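PDB 7MGV: CdnC from Chryseobacterium gregarium DSM 19109, which is an ATP-grasp ligase that installs omega-ester (macrolactone) rings in a ribosomally made precursor peptide, probably by ATP-dependent activation of side-chain carboxylates. Local coordinates for residues 236-248 against 323-337. Numbering follows the deposited sequence.
Sequences LRITVVGRDVYAF and WLDNLTEENRISKSI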
ATOM      1  N   LEU A 236       7.636  21.184  17.360  1.00 44.43           N
ATOM      2  CA  LEU A 236       8.590  20.110  17.605  1.00 42.24           C
ATOM      3  C   LEU A 236       8.663  19.169  16.414  1.00 47.10           C
ATOM      4  O   LEU A 236       7.628  18.743  15.887  1.00 44.92           O
ATOM      5  CB  LEU A 236       8.211  19.306  18.854  1.00 34.82           C
ATOM      6  CG  LEU A 236       8.141  20.018  20.204  1.00 44.42           C
ATOM      7  CD1 LEU A 236       7.613  19.069  21.265  1.00 36.18           C
ATOM      8  CD2 LEU A 236       9.503  20.546  20.597  1.00 43.05           C
ATOM      9  N   ARG A 237       9.888  18.832  16.015  1.00 42.35           N
ATOM     10  CA  ARG A 237      10.167  17.744  15.088  1.00 33.91           C
ATOM     11  C   ARG A 237      11.006  16.705  15.816  1.00 46.09           C
ATOM     12  O   ARG A 237      12.071  17.028  16.351  1.00 40.58           O
ATOM     13  CB  ARG A 237      10.916  18.234  13.845  1.00 43.01           C
ATOM     14  CG  ARG A 237      10.243  19.370  13.100  1.00 56.37           C
ATOM     15  CD  ARG A 237       9.345  18.856  11.991  1.00 62.37           C
ATOM     16  NE  ARG A 237       8.188  19.722  11.784  1.00 67.10           N
ATOM     17  CZ  ARG A 237       7.974  20.437  10.684  1.00 80.98           C
ATOM     18  NH1 ARG A 237       8.840  20.392   9.680  1.00 74.98           N
ATOM     19  NH2 ARG A 237       6.892  21.197  10.585  1.00 79.32           N
ATOM     20  N   ILE A 238      10.538  15.462  15.833  1.00 40.01           N
ATOM     21  CA  ILE A 238      11.217  14.385  16.545  1.00 36.22           C
ATOM     22  C   ILE A 238      11.580  13.308  15.534  1.00 41.71           C
ATOM     23  O   ILE A 238      10.697  12.660  14.959  1.00 47.72           O
ATOM     24  CB  ILE A 238      10.358  13.813  17.679  1.00 42.00           C
ATOM     25  CG1 ILE A 238       9.931  14.928  18.634  1.00 35.86           C
ATOM     26  CG2 ILE A 238      11.122  12.737  18.425  1.00 37.93           C
ATOM     27  CD1 ILE A 238       8.786  14.551  19.546  1.00 34.27           C
ATOM     28  N   THR A 239      12.877  13.121  15.311  1.00 38.14           N
ATOM     29  CA  THR A 239      13.385  12.047  14.467  1.00 40.36           C
ATOM     30  C   THR A 239      13.768  10.872  15.356  1.00 39.76           C
ATOM     31  O   THR A 239      14.568  11.023  16.285  1.00 49.60           O
ATOM     32  CB  THR A 239      14.583  12.512  13.640  1.00 35.14           C
ATOM     33  OG1 THR A 239      14.312  13.805  13.083  1.00 39.26           O
ATOM     34  CG2 THR A 239      14.865  11.530  12.513  1.00 36.29           C
ATOM     35  N   VAL A 240      13.196   9.707  15.076  1.00 34.90           N
ATOM     36  CA  VAL A 240      13.450   8.495  15.841  1.00 37.57           C
ATOM     37  C   VAL A 240      14.115   7.489  14.919  1.00 39.03           C
ATOM     38  O   VAL A 240      13.551   7.129  13.876  1.00 37.30           O
ATOM     39  CB  VAL A 240      12.161   7.915  16.441  1.00 36.83           C
ATOM     40  CG1 VAL A 240      12.495   6.882  17.506  1.00 42.93           C
ATOM     41  CG2 VAL A 240      11.307   9.026  17.011  1.00 35.72           C
ATOM     42  N   VAL A 241      15.312   7.049  15.300  1.00 43.71           N
ATOM     43  CA  VAL A 241      16.051   6.000  14.603  1.00 38.35           C
ATOM     44  C   VAL A 241      16.238   4.872  15.610  1.00 47.10           C
ATOM     45  O   VAL A 241      17.094   4.956  16.500  1.00 51.94           O
ATOM     46  CB  VAL A 241      17.397   6.492  14.063  1.00 39.97           C
ATOM     47  CG1 VAL A 241      18.069   5.398  13.242  1.00 34.73           C
ATOM     48  CG2 VAL A 241      17.211   7.757  13.234  1.00 33.99           C
ATOM     49  N   GLY A 242      15.443   3.814  15.476  1.00 39.63           N
ATOM     50  CA  GLY A 242      15.443   2.758  16.467  1.00 42.61           C
ATOM     51  C   GLY A 242      14.943   3.267  17.802  1.00 44.32           C
ATOM     52  O   GLY A 242      13.767   3.617  17.939  1.00 39.65           O
ATOM     53  N   ARG A 243      15.829   3.318  18.794  1.00 47.26           N
ATOM     54  CA  ARG A 243      15.513   3.907  20.088  1.00 43.21           C
ATOM     55  C   ARG A 243      16.250   5.221  20.317  1.00 44.84           C
ATOM     56  O   ARG A 243      16.233   5.746  21.436  1.00 54.27           O
ATOM     57  CB  ARG A 243      15.819   2.914  21.212  1.00 44.74           C
ATOM     58  CG  ARG A 243      15.149   1.558  21.022  1.00 42.70           C
ATOM     59  CD  ARG A 243      15.133   0.746  22.307  1.00 38.79           C
ATOM     60  NE  ARG A 243      14.337   1.380  23.355  1.00 57.00           N
ATOM     61  CZ  ARG A 243      13.015   1.280  23.457  1.00 52.90           C
ATOM     62  NH1 ARG A 243      12.329   0.572  22.572  1.00 59.64           N
ATOM     63  NH2 ARG A 243      12.378   1.891  24.447  1.00 52.11           N
ATOM     64  N   ASP A 244      16.890   5.765  19.285  1.00 43.72           N
ATOM     65  CA  ASP A 244      17.555   7.059  19.369  1.00 46.17           C
ATOM     66  C   ASP A 244      16.556   8.153  19.015  1.00 46.93           C
ATOM     67  O   ASP A 244      15.984   8.149  17.919  1.00 50.03           O
ATOM     68  CB  ASP A 244      18.766   7.112  18.437  1.00 50.34           C
ATOM     69  CG  ASP A 244      19.837   6.107  18.816  1.00 56.17           C
ATOM     70  OD1 ASP A 244      19.649   5.384  19.816  1.00 52.44           O
ATOM     71  OD2 ASP A 244      20.866   6.039  18.111  1.00 62.45           O
ATOM     72  N   VAL A 245      16.351   9.086  19.942  1.00 48.21           N
ATOM     73  CA  VAL A 245      15.358  10.145  19.807  1.00 48.05           C
ATOM     74  C   VAL A 245      16.092  11.474  19.690  1.00 47.82           C
ATOM     75  O   VAL A 245      16.885  11.832  20.571  1.00 50.88           O
ATOM     76  CB  VAL A 245      14.387  10.158  20.997  1.00 45.77           C
ATOM     77  CG1 VAL A 245      13.396  11.300  20.861  1.00 46.00           C
ATOM     78  CG2 VAL A 245      13.668   8.821  21.115  1.00 42.75           C
ATOM     79  N   TYR A 246      15.824  12.209  18.612  1.00 44.63           N
ATOM     80  CA  TYR A 246      16.395  13.532  18.388  1.00 45.01           C
ATOM     81  C   TYR A 246      15.242  14.518  18.267  1.00 44.28           C
ATOM     82  O   TYR A 246      14.473  14.464  17.301  1.00 51.52           O
ATOM     83  CB  TYR A 246      17.268  13.556  17.133  1.00 42.52           C
ATOM     84  CG  TYR A 246      18.402  12.556  17.142  1.00 48.39           C
ATOM     85  CD1 TYR A 246      18.204  11.246  16.726  1.00 47.54           C
ATOM     86  CD2 TYR A 246      19.675  12.925  17.560  1.00 52.45           C
ATOM     87  CE1 TYR A 246      19.239  10.329  16.731  1.00 52.36           C
ATOM     88  CE2 TYR A 246      20.716  12.016  17.568  1.00 54.76           C
ATOM     89  CZ  TYR A 246      20.493  10.720  17.153  1.00 57.41           C
ATOM     90  OH  TYR A 246      21.526   9.813  17.160  1.00 55.67           O
ATOM     91  N   ALA A 247      15.117  15.413  19.239  1.00 39.52           N
ATOM     92  CA  ALA A 247      14.045  16.396  19.264  1.00 43.61           C
ATOM     93  C   ALA A 247      14.587  17.774  18.918  1.00 45.30           C
ATOM     94  O   ALA A 247      15.638  18.185  19.417  1.00 44.82           O
ATOM     95  CB  ALA A 247      13.367  16.433  20.636  1.00 38.07           C
ATOM     96  N   PHE A 248      13.853  18.492  18.072  1.00 44.10           N
ATOM     97  CA  PHE A 248      14.199  19.848  17.679  1.00 47.27           C
ATOM     98  C   PHE A 248      12.973  20.726  17.848  1.00 47.00           C
ATOM     99  O   PHE A 248      11.846  20.284  17.607  1.00 48.34           O
ATOM    100  CB  PHE A 248      14.697  19.905  16.232  1.00 47.03           C
ATOM    101  CG  PHE A 248      15.860  18.998  15.958  1.00 51.60           C
ATOM    102  CD1 PHE A 248      17.157  19.465  16.077  1.00 51.76           C
ATOM    103  CD2 PHE A 248      15.656  17.680  15.585  1.00 54.19           C
ATOM    104  CE1 PHE A 248      18.233  18.633  15.828  1.00 53.80           C
ATOM    105  CE2 PHE A 248      16.726  16.843  15.334  1.00 53.79           C
ATOM    106  CZ  PHE A 248      18.016  17.321  15.456  1.00 52.72           C
ATOM    107  N   TRP A 323      18.334  18.147   6.966  1.00 61.52           N
ATOM    108  CA  TRP A 323      18.324  19.543   7.392  1.00 54.67           C
ATOM    109  C   TRP A 323      18.507  19.671   8.899  1.00 64.57           C
ATOM    110  O   TRP A 323      19.180  20.595   9.374  1.00 70.00           O
ATOM    111  CB  TRP A 323      17.025  20.217   6.941  1.00 66.93           C
ATOM    112  CG  TRP A 323      15.760  19.507   7.367  1.00 76.20           C
ATOM    113  CD1 TRP A 323      15.439  18.192   7.161  1.00 68.03           C
ATOM    114  CD2 TRP A 323      14.644  20.086   8.052  1.00 73.71           C
ATOM    115  NE1 TRP A 323      14.200  17.920   7.687  1.00 76.78           N
ATOM    116  CE2 TRP A 323      13.690  19.066   8.237  1.00 75.56           C
ATOM    117  CE3 TRP A 323      14.360  21.368   8.528  1.00 80.66           C
ATOM    118  CZ2 TRP A 323      12.475  19.288   8.881  1.00 66.79           C
ATOM    119  CZ3 TRP A 323      13.153  21.587   9.166  1.00 85.90           C
ATOM    120  CH2 TRP A 323      12.225  20.552   9.337  1.00 78.00           C
ATOM    121  N   LEU A 324      17.921  18.753   9.668  1.00 61.99           N
ATOM    122  CA  LEU A 324      18.107  18.740  11.114  1.00 62.52           C
ATOM    123  C   LEU A 324      19.321  17.927  11.550  1.00 61.10           C
ATOM    124  O   LEU A 324      19.893  18.206  12.611  1.00 63.03           O
ATOM    125  CB  LEU A 324      16.860  18.193  11.806  1.00 58.88           C
ATOM    126  CG  LEU A 324      15.527  18.718  11.267  1.00 74.15           C
ATOM    127  CD1 LEU A 324      14.370  17.845  11.739  1.00 61.40           C
ATOM    128  CD2 LEU A 324      15.349  20.162  11.709  1.00 70.21           C
ATOM    129  N   ASP A 325      19.730  16.925  10.763  1.00 54.08           N
ATOM    130  CA  ASP A 325      20.960  16.205  11.069  1.00 64.20           C
ATOM    131  C   ASP A 325      22.173  17.120  10.987  1.00 65.12           C
ATOM    132  O   ASP A 325      23.154  16.917  11.711  1.00 56.00           O
ATOM    133  CB  ASP A 325      21.119  15.019  10.124  1.00 61.32           C
ATOM    134  CG  ASP A 325      22.336  14.179  10.448  1.00 62.72           C
ATOM    135  OD1 ASP A 325      22.498  13.802  11.628  1.00 57.50           O
ATOM    136  OD2 ASP A 325      23.123  13.894   9.523  1.00 67.46           O
ATOM    137  N   ASN A 326      22.130  18.126  10.111  1.00 61.74           N
ATOM    138  CA  ASN A 326      23.210  19.099  10.026  1.00 60.87           C
ATOM    139  C   ASN A 326      23.261  20.027  11.232  1.00 66.22           C
ATOM    140  O   ASN A 326      24.245  20.757  11.389  1.00 67.97           O
ATOM    141  CB  ASN A 326      23.076  19.924   8.744  1.00 61.01           C
ATOM    142  CG  ASN A 326      23.561  19.177   7.517  1.00 69.10           C
ATOM    143  OD1 ASN A 326      24.451  18.330   7.604  1.00 79.03           O
ATOM    144  ND2 ASN A 326      22.980  19.489   6.364  1.00 62.75           N
ATOM    145  N   LEU A 327      22.232  20.021  12.076  1.00 70.04           N
ATOM    146  CA  LEU A 327      22.232  20.788  13.313  1.00 64.52           C
ATOM    147  C   LEU A 327      22.770  19.992  14.494  1.00 68.35           C
ATOM    148  O   LEU A 327      22.912  20.549  15.587  1.00 74.42           O
ATOM    149  CB  LEU A 327      20.818  21.291  13.626  1.00 59.09           C
ATOM    150  CG  LEU A 327      19.990  21.792  12.439  1.00 67.92           C
ATOM    151  CD1 LEU A 327      18.650  22.334  12.911  1.00 61.85           C
ATOM    152  CD2 LEU A 327      20.750  22.851  11.649  1.00 72.36           C
ATOM    153  N   THR A 328      23.061  18.709  14.302  1.00 64.84           N
ATOM    154  CA  THR A 328      23.765  17.913  15.291  1.00 67.21           C
ATOM    155  C   THR A 328      25.272  18.033  15.073  1.00 71.46           C
ATOM    156  O   THR A 328      25.741  18.615  14.092  1.00 63.81           O
ATOM    157  CB  THR A 328      23.336  16.448  15.216  1.00 62.19           C
ATOM    158  OG1 THR A 328      23.544  15.954  13.887  1.00 66.15           O
ATOM    159  CG2 THR A 328      21.867  16.304  15.581  1.00 59.50           C
ATOM    160  N   GLU A 329      26.036  17.469  16.005  1.00 80.26           N
ATOM    161  CA  GLU A 329      27.492  17.483  15.919  1.00 88.51           C
ATOM    162  C   GLU A 329      27.942  16.274  15.106  1.00 76.01           C
ATOM    163  O   GLU A 329      27.794  15.129  15.548  1.00 69.24           O
ATOM    164  CB  GLU A 329      28.123  17.480  17.309  1.00 83.46           C
ATOM    165  CG  GLU A 329      29.643  17.568  17.283  1.00 91.94           C
ATOM    166  CD  GLU A 329      30.308  16.572  18.212  1.00104.75           C
ATOM    167  OE1 GLU A 329      31.205  16.979  18.981  1.00106.74           O
ATOM    168  OE2 GLU A 329      29.934  15.380  18.176  1.00107.38           O
ATOM    169  N   GLU A 330      28.480  16.534  13.913  1.00 78.51           N
ATOM    170  CA  GLU A 330      29.005  15.492  13.027  1.00 82.74           C
ATOM    171  C   GLU A 330      27.939  14.452  12.678  1.00 80.78           C
ATOM    172  O   GLU A 330      28.205  13.248  12.655  1.00 77.68           O
ATOM    173  CB  GLU A 330      30.244  14.825  13.628  1.00 80.54           C
ATOM    174  CG  GLU A 330      31.389  15.788  13.903  1.00 88.58           C
ATOM    175  CD  GLU A 330      32.496  15.694  12.869  1.00 97.98           C
ATOM    176  OE1 GLU A 330      32.332  16.263  11.768  1.00 95.66           O
ATOM    177  OE2 GLU A 330      33.528  15.054  13.157  1.00108.21           O
ATOM    178  N   ASN A 331      26.719  14.928  12.410  1.00 71.78           N
ATOM    179  CA  ASN A 331      25.649  14.130  11.810  1.00 66.92           C
ATOM    180  C   ASN A 331      25.323  12.897  12.660  1.00 63.56           C
ATOM    181  O   ASN A 331      25.538  11.749  12.267  1.00 59.23           O
ATOM    182  CB  ASN A 331      26.018  13.735  10.376  1.00 70.09           C
ATOM    183  CG  ASN A 331      26.588  14.893   9.585  1.00 71.23           C
ATOM    184  OD1 ASN A 331      27.805  15.052   9.484  1.00 72.98           O
ATOM    185  ND2 ASN A 331      25.710  15.715   9.024  1.00 70.21           N
ATOM    186  N   ARG A 332      24.791  13.175  13.854  1.00 58.59           N
ATOM    187  CA  ARG A 332      24.456  12.097  14.779  1.00 59.33           C
ATOM    188  C   ARG A 332      23.305  11.235  14.270  1.00 57.70           C
ATOM    189  O   ARG A 332      23.276  10.030  14.541  1.00 49.95           O
ATOM    190  CB  ARG A 332      24.124  12.671  16.157  1.00 51.97           C
ATOM    191  CG  ARG A 332      25.342  13.130  16.947  1.00 56.53           C
ATOM    192  CD  ARG A 332      26.341  11.996  17.146  1.00 64.78           C
ATOM    193  NE  ARG A 332      27.425  12.038  16.167  1.00 67.43           N
ATOM    194  CZ  ARG A 332      28.349  11.092  16.033  1.00 66.99           C
ATOM    195  NH1 ARG A 332      28.328  10.024  16.819  1.00 64.69           N
ATOM    196  NH2 ARG A 332      29.296  11.216  15.113  1.00 70.53           N
ATOM    197  N   ILE A 333      22.350  11.819  13.541  1.00 57.50           N
ATOM    198  CA  ILE A 333      21.241  11.025  13.015  1.00 54.40           C
ATOM    199  C   ILE A 333      21.731  10.087  11.917  1.00 49.91           C
ATOM    200  O   ILE A 333      21.281   8.937  11.814  1.00 50.48           O
ATOM    201  CB  ILE A 333      20.109  11.941  12.515  1.00 49.53           C
ATOM    202  CG1 ILE A 333      19.671  12.902  13.620  1.00 47.25           C
ATOM    203  CG2 ILE A 333      18.926  11.115  12.033  1.00 45.50           C
ATOM    204  CD1 ILE A 333      18.587  13.869  13.193  1.00 42.19           C
ATOM    205  N   SER A 334      22.656  10.559  11.077  1.00 46.55           N
ATOM    206  CA  SER A 334      23.242   9.688  10.064  1.00 50.33           C
ATOM    207  C   SER A 334      24.010   8.542  10.710  1.00 48.43           C
ATOM    208  O   SER A 334      23.943   7.398  10.244  1.00 51.90           O
ATOM    209  CB  SER A 334      24.151  10.495   9.139  1.00 52.08           C
ATOM    210  OG  SER A 334      23.425  11.511   8.471  1.00 54.49           O
ATOM    211  N   LYS A 335      24.740   8.830  11.789  1.00 46.00           N
ATOM    212  CA  LYS A 335      25.430   7.775  12.522  1.00 50.82           C
ATOM    213  C   LYS A 335      24.437   6.791  13.127  1.00 44.68           C
ATOM    214  O   LYS A 335      24.677   5.580  13.140  1.00 46.25           O
ATOM    215  CB  LYS A 335      26.309   8.385  13.612  1.00 57.09           C
ATOM    216  CG  LYS A 335      27.019   7.367  14.489  1.00 58.96           C
ATOM    217  CD  LYS A 335      28.499   7.289  14.154  1.00 64.28           C
ATOM    218  CE  LYS A 335      29.161   6.108  14.844  1.00 71.22           C
ATOM    219  NZ  LYS A 335      28.621   4.812  14.353  1.00 64.78           N
ATOM    220  N   SER A 336      23.313   7.292  13.640  1.00 41.14           N
ATOM    221  CA  SER A 336      22.284   6.404  14.168  1.00 43.87           C
ATOM    222  C   SER A 336      21.769   5.467  13.085  1.00 47.55           C
ATOM    223  O   SER A 336      21.677   4.249  13.295  1.00 45.64           O
ATOM    224  CB  SER A 336      21.143   7.230  14.771  1.00 43.34           C
ATOM    225  OG  SER A 336      21.471   7.661  16.076  1.00 49.34           O
ATOM    226  N   ILE A 337      21.446   6.025  11.915  1.00 37.11           N
ATOM    227  CA  ILE A 337      20.929   5.208  10.820  1.00 46.07           C
ATOM    228  C   ILE A 337      21.964   4.186  10.369  1.00 38.77           C
ATOM    229  O   ILE A 337      21.631   3.026  10.089  1.00 42.01           O
ATOM    230  CB  ILE A 337      20.474   6.106   9.656  1.00 32.87           C
ATOM    231  CG1 ILE A 337      19.299   6.978  10.101  1.00 39.62           C
ATOM    232  CG2 ILE A 337      20.077   5.271   8.443  1.00 36.60           C
ATOM    233  CD1 ILE A 337      18.924   8.060   9.131  1.00 42.42           C
TER
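The Y246 ring lies against I333, whose CG1 sits over the centre of one face, 3.8 Å from the centroid, a CH-pi contact. At the ring's edge Y246 OH gives a hydrogen bond to S336 OG at a modelled 2.4 Å, a length that is doubtful at this resolution, and S336 OG donates in turn to D244 OD2 at 2.7 Å, on the carboxylate's anti lone pair. A phenylalanine in place of Y246 would probably keep the CH-pi contact but leave S336 OG without its donor and the S336–D244 pair less firmly fixed. F248 takes L324 CB over one face, 3.9 Å from its centroid, while T328 CG2 and I333 CD1 meet its edge. With CG1 anti to its carbonyl carbon (chi1 -55°) and the chain extended (chi2 178°), I333 lays CG1 over Y246 and puts CD1 at the F248 edge, whereas CG2 packs on V241 CG2 at 4.0 Å. V241 CG1 also reaches I337 CG1 at 3.7 Å. R237, about 5 Å from the bound ADP, is salt-bridged through NE to D301; its NH1 approaches W323 CH2. Hairpin 236-248 thus packs against helix 332-341 and the helical turn and loop before it, its R237 end beside the nucleotide site of the ATP-grasp fold.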